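Local coordinates for uncharacterized bacterial lipoprotein (Bacteroides thetaiotaomicron VPI-5482, PDB 3GF6) that is of unknown function but is a bacterial lipoprotein with an all-beta fold of two antiparallel sheets, at residues I6-G11 with Q143-A148; D39-T44 with R204-I209; K119-V124 with R169-F174. All blocks are in the same frame, centred on the assembly; numbering follows the deposited sequence. Where two conformers were deposited one is given.

Contact 1 (I6-G11 with Q143-A148)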
loop_
_atom_site.group_PDB
_atom_site.type_symbol
_atom_site.label_atom_id
_atom_site.label_comp_id
_atom_site.label_asym_id
_atom_site.label_seq_id
_atom_site.Cartn_x
_atom_site.Cartn_y
_atom_site.Cartn_z
ATOM N N ILE A 6 15.853 -5.713 12.265
ATOM C CA ILE A 6 15.555 -5.930 10.846
ATOM C C ILE A 6 14.696 -4.750 10.434
ATOM O O ILE A 6 13.581 -4.584 10.927
ATOM C CB ILE A 6 14.799 -7.232 10.641
ATOM C CG1 ILE A 6 15.649 -8.436 11.084
ATOM C CG2 ILE A 6 14.327 -7.393 9.172
ATOM C CD1 ILE A 6 14.954 -9.739 10.861
ATOM N N TYR A 7 15.231 -3.903 9.570
ATOM C CA TYR A 7 14.709 -2.556 9.380
ATOM C C TYR A 7 14.769 -2.275 7.908
ATOM O O TYR A 7 15.829 -2.437 7.326
ATOM C CB TYR A 7 15.555 -1.554 10.160
ATOM C CG TYR A 7 15.268 -0.077 9.988
ATOM C CD1 TYR A 7 13.968 0.464 10.162
ATOM C CD2 TYR A 7 16.291 0.806 9.681
ATOM C CE1 TYR A 7 13.752 1.837 10.032
ATOM C CE2 TYR A 7 16.077 2.158 9.541
ATOM C CZ TYR A 7 14.812 2.685 9.721
ATOM O OH TYR A 7 14.638 4.053 9.565
ATOM N N TYR A 8 13.621 -1.888 7.336
ATOM C CA TYR A 8 13.418 -1.790 5.900
ATOM C C TYR A 8 12.954 -0.386 5.415
ATOM O O TYR A 8 11.871 -0.249 4.833
ATOM C CB TYR A 8 12.370 -2.805 5.499
ATOM C CG TYR A 8 12.711 -4.277 5.698
ATOM C CD1 TYR A 8 13.884 -4.833 5.192
ATOM C CD2 TYR A 8 11.809 -5.122 6.308
ATOM C CE1 TYR A 8 14.163 -6.222 5.317
ATOM C CE2 TYR A 8 12.074 -6.495 6.458
ATOM C CZ TYR A 8 13.232 -7.047 5.927
ATOM O OH TYR A 8 13.469 -8.408 6.068
ATOM N N PRO A 9 13.782 0.657 5.636
ATOM C CA PRO A 9 13.388 2.015 5.250
ATOM C C PRO A 9 13.409 2.266 3.737
ATOM O O PRO A 9 14.291 1.774 3.029
ATOM C CB PRO A 9 14.429 2.902 5.947
ATOM C CG PRO A 9 15.683 2.060 5.975
ATOM C CD PRO A 9 15.140 0.611 6.182
ATOM N N VAL A 10 12.471 3.077 3.280
ATOM C CA VAL A 10 12.465 3.584 1.921
ATOM C C VAL A 10 12.216 5.049 2.044
ATOM O O VAL A 10 11.254 5.463 2.711
ATOM C CB VAL A 10 11.411 2.912 1.062
ATOM C CG1 VAL A 10 11.268 3.609 -0.327
ATOM C CG2 VAL A 10 11.735 1.409 0.934
ATOM N N GLY A 11 13.080 5.833 1.391
ATOM C CA GLY A 11 13.011 7.272 1.431
ATOM C C GLY A 11 12.257 7.887 0.259
ATOM O O GLY A 11 11.159 7.453 -0.097
ATOM N N GLN A 143 6.761 -6.924 0.503
ATOM C CA GLN A 143 7.916 -6.240 1.099
ATOM C C GLN A 143 9.298 -6.742 0.605
ATOM O O GLN A 143 10.180 -6.992 1.411
ATOM C CB GLN A 143 7.832 -6.251 2.628
ATOM C CG GLN A 143 8.534 -5.046 3.282
ATOM C CD GLN A 143 8.534 -5.047 4.784
ATOM O OE1 GLN A 143 8.393 -6.093 5.446
ATOM N NE2 GLN A 143 8.678 -3.896 5.337
ATOM N N PRO A 144 9.495 -6.863 -0.734
ATOM C CA PRO A 144 10.847 -7.199 -1.188
ATOM C C PRO A 144 11.786 -6.042 -0.867
ATOM O O PRO A 144 11.404 -4.883 -1.023
ATOM C CB PRO A 144 10.683 -7.337 -2.707
ATOM C CG PRO A 144 9.535 -6.387 -3.040
ATOM C CD PRO A 144 8.585 -6.567 -1.863
ATOM N N TYR A 145 13.004 -6.337 -0.429
ATOM C CA TYR A 145 13.883 -5.269 0.032
ATOM C C TYR A 145 15.321 -5.482 -0.400
ATOM O O TYR A 145 15.880 -6.566 -0.227
ATOM C CB TYR A 145 13.844 -5.146 1.548
ATOM C CG TYR A 145 14.435 -3.842 2.002
ATOM C CD1 TYR A 145 15.775 -3.730 2.369
ATOM C CD2 TYR A 145 13.660 -2.699 2.007
ATOM C CE1 TYR A 145 16.313 -2.495 2.779
ATOM C CE2 TYR A 145 14.195 -1.462 2.401
ATOM C CZ TYR A 145 15.519 -1.375 2.782
ATOM O OH TYR A 145 16.025 -0.158 3.173
ATOM N N PRO A 146 15.952 -4.428 -0.935
ATOM C CA PRO A 146 15.442 -3.087 -1.222
ATOM C C PRO A 146 14.594 -3.113 -2.498
ATOM O O PRO A 146 14.957 -3.769 -3.467
ATOM C CB PRO A 146 16.707 -2.248 -1.403
ATOM C CG PRO A 146 17.861 -3.166 -1.207
ATOM C CD PRO A 146 17.374 -4.552 -1.288
ATOM N N PRO A 147 13.431 -2.448 -2.487
ATOM C CA PRO A 147 12.492 -2.641 -3.592
ATOM C C PRO A 147 13.043 -2.263 -4.977
ATOM O O PRO A 147 12.713 -2.918 -6.005
ATOM C CB PRO A 147 11.294 -1.762 -3.210
ATOM C CG PRO A 147 11.652 -1.015 -1.986
ATOM C CD PRO A 147 12.944 -1.522 -1.446
ATOM N N ALA A 148 13.921 -1.269 -5.025
ATOM C CA ALA A 148 14.513 -0.874 -6.304
ATOM C C ALA A 148 15.258 -2.005 -7.010
ATOM O O ALA A 148 15.374 -1.965 -8.234
ATOM C CB ALA A 148 15.435 0.355 -6.120
#

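Contact 2 (D39-T44 with R204-I209). With EDO (1,2-ethanediol), chain F.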
loop_
_atom_site.group_PDB
_atom_site.type_symbol
_atom_site.label_atom_id
_atom_site.label_comp_id
_atom_site.label_asym_id
_atom_site.label_seq_id
_atom_site.Cartn_x
_atom_site.Cartn_y
_atom_site.Cartn_z
ATOM N N ASP A 39 -15.284 9.603 1.322
ATOM C CA ASP A 39 -14.034 9.403 2.059
ATOM C C ASP A 39 -14.287 8.467 3.240
ATOM O O ASP A 39 -15.395 8.407 3.808
ATOM C CB ASP A 39 -13.526 10.697 2.703
ATOM C CG ASP A 39 -13.243 11.824 1.721
ATOM O OD1 ASP A 39 -13.176 11.665 0.491
ATOM O OD2 ASP A 39 -13.098 12.941 2.251
ATOM N N TYR A 40 -13.244 7.798 3.694
ATOM C CA TYR A 40 -13.347 7.079 4.997
ATOM C C TYR A 40 -12.041 7.159 5.772
ATOM O O TYR A 40 -11.004 7.503 5.200
ATOM C CB TYR A 40 -13.814 5.645 4.799
ATOM C CG TYR A 40 -12.789 4.687 4.236
ATOM C CD1 TYR A 40 -11.918 4.007 5.084
ATOM C CD2 TYR A 40 -12.684 4.466 2.865
ATOM C CE1 TYR A 40 -10.989 3.137 4.600
ATOM C CE2 TYR A 40 -11.766 3.588 2.368
ATOM C CZ TYR A 40 -10.889 2.933 3.245
ATOM O OH TYR A 40 -9.959 2.038 2.766
ATOM N N VAL A 41 -12.100 6.880 7.069
ATOM C CA VAL A 41 -10.896 7.016 7.870
ATOM C C VAL A 41 -10.621 5.748 8.681
ATOM O O VAL A 41 -11.460 5.339 9.496
ATOM C CB VAL A 41 -11.009 8.226 8.787
ATOM C CG1 VAL A 41 -9.763 8.363 9.679
ATOM C CG2 VAL A 41 -11.222 9.535 7.949
ATOM N N LEU A 42 -9.474 5.104 8.437
ATOM C CA LEU A 42 -8.988 4.063 9.337
ATOM C C LEU A 42 -8.451 4.755 10.613
ATOM O O LEU A 42 -7.712 5.738 10.484
ATOM C CB LEU A 42 -7.887 3.257 8.639
ATOM C CG LEU A 42 -7.051 2.254 9.427
ATOM C CD1 LEU A 42 -7.907 1.214 10.219
ATOM C CD2 LEU A 42 -6.084 1.579 8.415
ATOM N N ASP A 43 -8.789 4.259 11.821
ATOM C CA ASP A 43 -8.415 4.919 13.095
ATOM C C ASP A 43 -8.146 3.767 14.095
ATOM O O ASP A 43 -9.077 3.110 14.538
ATOM C CB ASP A 43 -9.581 5.802 13.550
ATOM C CG ASP A 43 -9.266 6.681 14.714
ATOM O OD1 ASP A 43 -8.310 6.386 15.442
ATOM O OD2 ASP A 43 -10.034 7.660 14.913
ATOM N N THR A 44 -6.867 3.521 14.378
ATOM C CA THR A 44 -6.392 2.290 15.030
ATOM C C THR A 44 -5.208 2.654 15.926
ATOM O O THR A 44 -4.345 3.404 15.507
ATOM C CB THR A 44 -5.907 1.248 13.967
ATOM O OG1 THR A 44 -7.014 0.785 13.166
ATOM C CG2 THR A 44 -5.199 0.057 14.628
ATOM N N ARG A 204 -2.247 6.601 18.326
ATOM C CA ARG A 204 -3.490 6.492 17.604
ATOM C C ARG A 204 -3.212 6.928 16.189
ATOM O O ARG A 204 -2.978 8.102 15.942
ATOM C CB ARG A 204 -4.516 7.402 18.239
ATOM C CG ARG A 204 -5.859 7.377 17.561
ATOM C CD ARG A 204 -6.641 8.582 17.897
ATOM N NE ARG A 204 -7.919 8.594 17.202
ATOM C CZ ARG A 204 -8.826 9.551 17.379
ATOM N NH1 ARG A 204 -8.619 10.540 18.254
ATOM N NH2 ARG A 204 -9.954 9.512 16.703
ATOM N N VAL A 205 -3.244 5.993 15.248
ATOM C CA VAL A 205 -2.903 6.283 13.862
ATOM C C VAL A 205 -4.177 6.427 13.010
ATOM O O VAL A 205 -5.105 5.574 13.075
ATOM C CB VAL A 205 -2.022 5.158 13.246
ATOM C CG1 VAL A 205 -1.717 5.428 11.767
ATOM C CG2 VAL A 205 -0.695 5.010 14.056
ATOM N N ARG A 206 -4.234 7.481 12.210
ATOM C CA ARG A 206 -5.368 7.677 11.301
ATOM C C ARG A 206 -4.905 7.681 9.865
ATOM O O ARG A 206 -3.836 8.211 9.558
ATOM C CB ARG A 206 -6.117 8.967 11.656
ATOM C CG ARG A 206 -7.047 8.771 12.843
ATOM C CD ARG A 206 -7.874 9.952 13.156
ATOM N NE ARG A 206 -7.051 11.092 13.477
ATOM C CZ ARG A 206 -7.477 12.352 13.507
ATOM N NH1 ARG A 206 -8.745 12.669 13.238
ATOM N NH2 ARG A 206 -6.607 13.311 13.799
ATOM N N LEU A 207 -5.670 7.026 8.989
ATOM C CA LEU A 207 -5.385 7.031 7.579
ATOM C C LEU A 207 -6.702 7.354 6.894
ATOM O O LEU A 207 -7.614 6.500 6.872
ATOM C CB LEU A 207 -4.820 5.687 7.069
ATOM C CG LEU A 207 -4.442 5.636 5.570
ATOM C CD1 LEU A 207 -3.197 6.551 5.363
ATOM C CD2 LEU A 207 -4.174 4.238 5.058
ATOM N N ARG A 208 -6.791 8.557 6.333
ATOM C CA ARG A 208 -7.931 8.913 5.449
ATOM C C ARG A 208 -7.697 8.430 4.033
ATOM O O ARG A 208 -6.640 8.674 3.447
ATOM C CB ARG A 208 -8.210 10.400 5.460
ATOM C CG ARG A 208 -9.464 10.764 4.649
ATOM C CD ARG A 208 -9.763 12.235 4.654
ATOM N NE ARG A 208 -8.717 13.040 4.047
ATOM C CZ ARG A 208 -7.833 13.802 4.703
ATOM N NH1 ARG A 208 -7.821 13.872 6.035
ATOM N NH2 ARG A 208 -6.940 14.501 4.009
ATOM N N ILE A 209 -8.673 7.699 3.482
ATOM C CA ILE A 209 -8.659 7.304 2.075
ATOM C C ILE A 209 -9.778 8.145 1.450
ATOM O O ILE A 209 -10.970 8.028 1.843
ATOM C CB ILE A 209 -8.936 5.814 1.874
ATOM C CG1 ILE A 209 -7.824 4.981 2.525
ATOM C CG2 ILE A 209 -9.158 5.487 0.368
ATOM C CD1 ILE A 209 -6.383 5.171 1.892
HETATM C C1 EDO F . -8.438 13.900 9.973
HETATM O O1 EDO F . -7.928 14.820 8.989
HETATM C C2 EDO F . -8.728 12.564 9.301
HETATM O O2 EDO F . -9.461 12.757 8.076
#

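Contact 3 (K119-V124 with R169-F174)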
loop_
_atom_site.group_PDB
_atom_site.type_symbol
_atom_site.label_atom_id
_atom_site.label_comp_id
_atom_site.label_asym_id
_atom_site.label_seq_id
_atom_site.Cartn_x
_atom_site.Cartn_y
_atom_site.Cartn_z
ATOM N N LYS A 119 -5.379 8.414 -2.934
ATOM C CA LYS A 119 -5.461 9.790 -2.471
ATOM C C LYS A 119 -5.940 9.758 -1.045
ATOM O O LYS A 119 -6.867 9.033 -0.734
ATOM C CB LYS A 119 -6.430 10.616 -3.355
ATOM C CG LYS A 119 -6.648 12.067 -2.901
ATOM C CD LYS A 119 -7.515 12.829 -3.910
ATOM C CE LYS A 119 -7.957 14.210 -3.428
ATOM N NZ LYS A 119 -6.984 14.821 -2.490
ATOM N N GLY A 120 -5.304 10.541 -0.193
ATOM C CA GLY A 120 -5.627 10.528 1.229
ATOM C C GLY A 120 -4.560 11.110 2.121
ATOM O O GLY A 120 -3.754 11.901 1.684
ATOM N N GLU A 121 -4.597 10.745 3.397
ATOM C CA GLU A 121 -3.656 11.312 4.368
ATOM C C GLU A 121 -3.378 10.380 5.520
ATOM O O GLU A 121 -4.291 9.781 6.085
ATOM C CB GLU A 121 -4.146 12.671 4.887
ATOM C CG GLU A 121 -3.126 13.397 5.737
ATOM C CD GLU A 121 -3.644 14.695 6.309
ATOM O OE1 GLU A 121 -4.763 15.111 5.952
ATOM O OE2 GLU A 121 -2.934 15.296 7.140
ATOM N N LEU A 122 -2.091 10.235 5.842
ATOM C CA LEU A 122 -1.642 9.571 7.058
ATOM C C LEU A 122 -1.409 10.636 8.121
ATOM O O LEU A 122 -0.739 11.628 7.869
ATOM C CB LEU A 122 -0.336 8.810 6.803
ATOM C CG LEU A 122 0.313 8.083 7.987
ATOM C CD1 LEU A 122 -0.535 6.935 8.539
ATOM C CD2 LEU A 122 1.701 7.586 7.556
ATOM N N LEU A 123 -2.000 10.418 9.295
ATOM C CA LEU A 123 -1.789 11.279 10.468
ATOM C C LEU A 123 -1.469 10.489 11.727
ATOM O O LEU A 123 -2.307 9.679 12.178
ATOM C CB LEU A 123 -3.049 12.121 10.790
ATOM C CG LEU A 123 -3.687 12.908 9.658
ATOM C CD1 LEU A 123 -4.685 12.007 8.904
ATOM C CD2 LEU A 123 -4.380 14.236 10.190
ATOM N N VAL A 124 -0.313 10.787 12.349
ATOM C CA VAL A 124 -0.083 10.409 13.756
ATOM C C VAL A 124 -0.830 11.334 14.687
ATOM O O VAL A 124 -1.150 12.476 14.313
ATOM C CB VAL A 124 1.420 10.445 14.187
ATOM C CG1 VAL A 124 2.272 9.877 13.129
ATOM C CG2 VAL A 124 1.866 11.868 14.523
ATOM N N ARG A 169 6.512 16.261 10.242
ATOM C CA ARG A 169 6.295 14.890 9.732
ATOM C C ARG A 169 5.334 14.080 10.611
ATOM O O ARG A 169 5.500 12.859 10.818
ATOM C CB ARG A 169 7.646 14.160 9.555
ATOM C CG ARG A 169 8.463 14.760 8.420
ATOM C CD ARG A 169 9.819 14.089 8.330
ATOM N NE ARG A 169 9.695 12.674 7.977
ATOM C CZ ARG A 169 9.964 12.121 6.791
ATOM N NH1 ARG A 169 10.363 12.844 5.739
ATOM N NH2 ARG A 169 9.856 10.796 6.663
ATOM N N ARG A 170 4.302 14.765 11.090
ATOM C CA ARG A 170 3.160 14.095 11.728
ATOM C C ARG A 170 2.116 13.656 10.713
ATOM O O ARG A 170 1.282 12.819 11.033
ATOM C CB ARG A 170 2.498 15.010 12.758
ATOM C CG ARG A 170 3.347 15.224 14.032
ATOM C CD ARG A 170 2.909 16.458 14.776
ATOM N NE ARG A 170 3.910 16.866 15.761
ATOM C CZ ARG A 170 3.915 18.038 16.392
ATOM N NH1 ARG A 170 2.982 18.950 16.131
ATOM N NH2 ARG A 170 4.881 18.316 17.271
ATOM N N THR A 171 2.122 14.269 9.527
ATOM C CA THR A 171 1.162 13.957 8.476
ATOM C C THR A 171 1.828 13.817 7.126
ATOM O O THR A 171 2.886 14.409 6.869
ATOM C CB THR A 171 0.033 15.030 8.355
ATOM O OG1 THR A 171 0.572 16.274 7.899
ATOM C CG2 THR A 171 -0.643 15.252 9.675
ATOM N N CYS A 172 1.238 12.980 6.289
ATOM C CA CYS A 172 1.645 12.847 4.915
ATOM C C CYS A 172 0.376 12.785 4.079
ATOM O O CYS A 172 -0.433 11.839 4.238
ATOM C CB CYS A 172 2.496 11.591 4.707
ATOM S SG CYS A 172 3.117 11.413 3.006
ATOM N N THR A 173 0.233 13.772 3.178
ATOM C CA THR A 173 -0.953 13.949 2.329
ATOM C C THR A 173 -0.553 13.582 0.925
ATOM O O THR A 173 0.409 14.151 0.387
ATOM C CB THR A 173 -1.442 15.408 2.402
ATOM O OG1 THR A 173 -1.638 15.759 3.774
ATOM C CG2 THR A 173 -2.719 15.643 1.609
ATOM N N PHE A 174 -1.255 12.611 0.337
ATOM C CA PHE A 174 -0.818 12.021 -0.936
ATOM C C PHE A 174 -1.925 11.942 -1.969
ATOM O O PHE A 174 -3.104 11.881 -1.636
ATOM C CB PHE A 174 -0.237 10.597 -0.705
ATOM C CG PHE A 174 -1.103 9.724 0.168
ATOM C CD1 PHE A 174 -2.127 8.985 -0.377
ATOM C CD2 PHE A 174 -0.901 9.679 1.546
ATOM C CE1 PHE A 174 -2.972 8.221 0.426
ATOM C CE2 PHE A 174 -1.710 8.878 2.370
ATOM C CZ PHE A 174 -2.751 8.157 1.806
HETATM O O HOH W 1 -4.608 14.132 -0.749
HETATM O O HOH W 2 -3.547 17.759 4.115
#

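Contact 1 (I6-G11 with Q143-A148)
The ring of Tyr145 slots in beside Tyr8, and its hydroxyl end meets the carbonyl of Pro9. This is loop-against-loop packing at the margin of the all-beta fold. Residues 6-11 precede strand 14-16, and residues 143-148 lie in the connection between strands 129-139 and 153-158.

The chief bump is the Tyr145 ring. Tyr8 covers one of its faces in two ways. The alpha carbon makes a CH-pi contact, with Tyr8 CA 3.9 Å from the centroid of the Tyr145 ring. The Tyr8 ring adds its near corner, CD1, which lies 3.4 Å from Tyr145 CG. The two ring planes are 47° apart, an oblique pairing. Pro146 CB covers the opposite face of Tyr145, so the ring is sandwiched.

Gln143 packs on Tyr8 on the CD2 side, as Tyr145 does at CD1. The extended Gln143 side chain crosses that of Tyr8 at about a right angle, its amide near CD2. The phenol end of Tyr8 reaches on to Asn93.

A smaller knob is Val10 CG2. It sits 3.8 Å from Pro147 CG and also approaches the edge of the Tyr145 ring. Pro147 in turn rests on Gln137 and Val153.

The outer end of Tyr145 is fixed by one short bond. Its hydroxyl OH donates to Pro9 O at 2.6 Å, in the carbonyl plane and on a lone pair.

Contact 2 (D39-T44 with R204-I209)
Ile209 and Tyr40 pair at one end of two antiparallel neighbouring strands, 40-46 and 203-219. Together with Asp43 they bury the most surface here. Each main chain gives and takes a hydrogen bond at the pairs Tyr40-Ile209, Leu42-Leu207 and Thr44-Val205.

The Tyr40 ring lies alongside Ile209, and both side chains point the same way. Ile209 CB sits over one ring face, 4.0 Å from the centroid of the Tyr40 ring, in a CH-pi contact. Tyr40 chi1 of 74° places CG between the backbone N and the carbonyl carbon, which folds the ring back over the neighbouring strand. The Tyr40 hydroxyl is hydrogen-bonded to the backbone O of Lys64 and to Ser81 OG. Leu42 and Leu207 lie on this same face and pack on Ile61 of strand 56-62, so it is the inward face of the sheet.

Asp43 is on the other face. Arg204 grips it side-on with two nitrogens, one to each oxygen. Arg204 NE meets Asp43 OD1 at 2.9 Å, and Arg204 NH2 meets Asp43 OD2 at 2.6 Å. Both oxygens use their syn lone pairs, and the carboxylate and guanidinium planes are only 13° apart. The aliphatic part of Arg206 lies against the same carboxylate, with Arg206 CG 3.6 Å from Asp43 CG.

Further along this face, Val41 CG2 touches Arg208 CG at 3.9 Å. Arg208 NE forms a salt bridge to Asp210 and NH2 one to Glu121. Arg208 NH1 donates to O2 of an ethanediol, probably from the crystallisation liquor, at 2.8 Å.

The chemistry is thus divided by face: mostly apolar packing inward, and the charged groups, with Val41 among them, outward. The paired, nearly coplanar bonds should fix the rotation of the Asp43 carboxylate and probably favour its charged form.

Contact 3 (K119-V124 with R169-F174)
This is an antiparallel strand pairing within one sheet of the all-beta fold, between strand 112-123 and the start of strand 171-183. Gly120 and Phe174 form one hydrogen-bonded pair and Leu122 and Cys172 the next. Val124 N then donates to Arg170 O at 2.9 Å, which carries the pairing into the loop before strand 171-183.

Phe174 gives the contact its shape. Its chi1 of 47° turns the ring across the neighbouring strand, directly over Gly120. Gly120 CA makes a CH-pi contact 4.0 Å from the centroid of the Phe174 ring. Gly120 has no side chain, which lets the ring lie close, with Gly120 O 3.5 Å above the plane of the Phe174 ring.

Leu122 and Cys172 are on the same buried face as Phe174. Leu122 packs on Ile131 and Val134 of strand 129-139 and on Ile194 of strand 187-198. Cys172 also meets Ile131. This face therefore looks onto the second sheet.

The other face is more polar. The Glu121 chain is fully extended and lies across both threonines. Its OE2 comes 3.2 Å from Thr171 CB, while Glu121 CG is 3.4 Å from Thr173 OG1. Glu121 OE1 forms a salt bridge with Arg208 of the adjoining strand. Leu123 CG adds an apolar touch on Thr171 CG2 at 3.8 Å. At the loop end, Val124 CG2 presses on Arg170 CB from about a right angle.

A water sits at the Lys119 end of the pairing. It donates a hydrogen bond to Phe174 O at 2.8 Å.

How the contacts relate
Contacts 2 and 3 belong to the same sheet and are joined by strands 112-123 and 203-219, which are neighbours in it. Arg206 O meets Leu123 N in a probable hydrogen bond. Along the chain, contact 3 is nested inside the loop closed by contact 2. Both have a buried apolar face and a more exposed polar one. Contact 2 carries a direct salt bridge between its strands, whereas contact 3 has backbone bonds and a phenylalanine ring packed over a glycine. Contact 1 stands apart, its centre 24 Å from that of contact 2. It joins loops, with ring and proline packing and a single hydrogen bond instead of strand pairing. All three are partly buried.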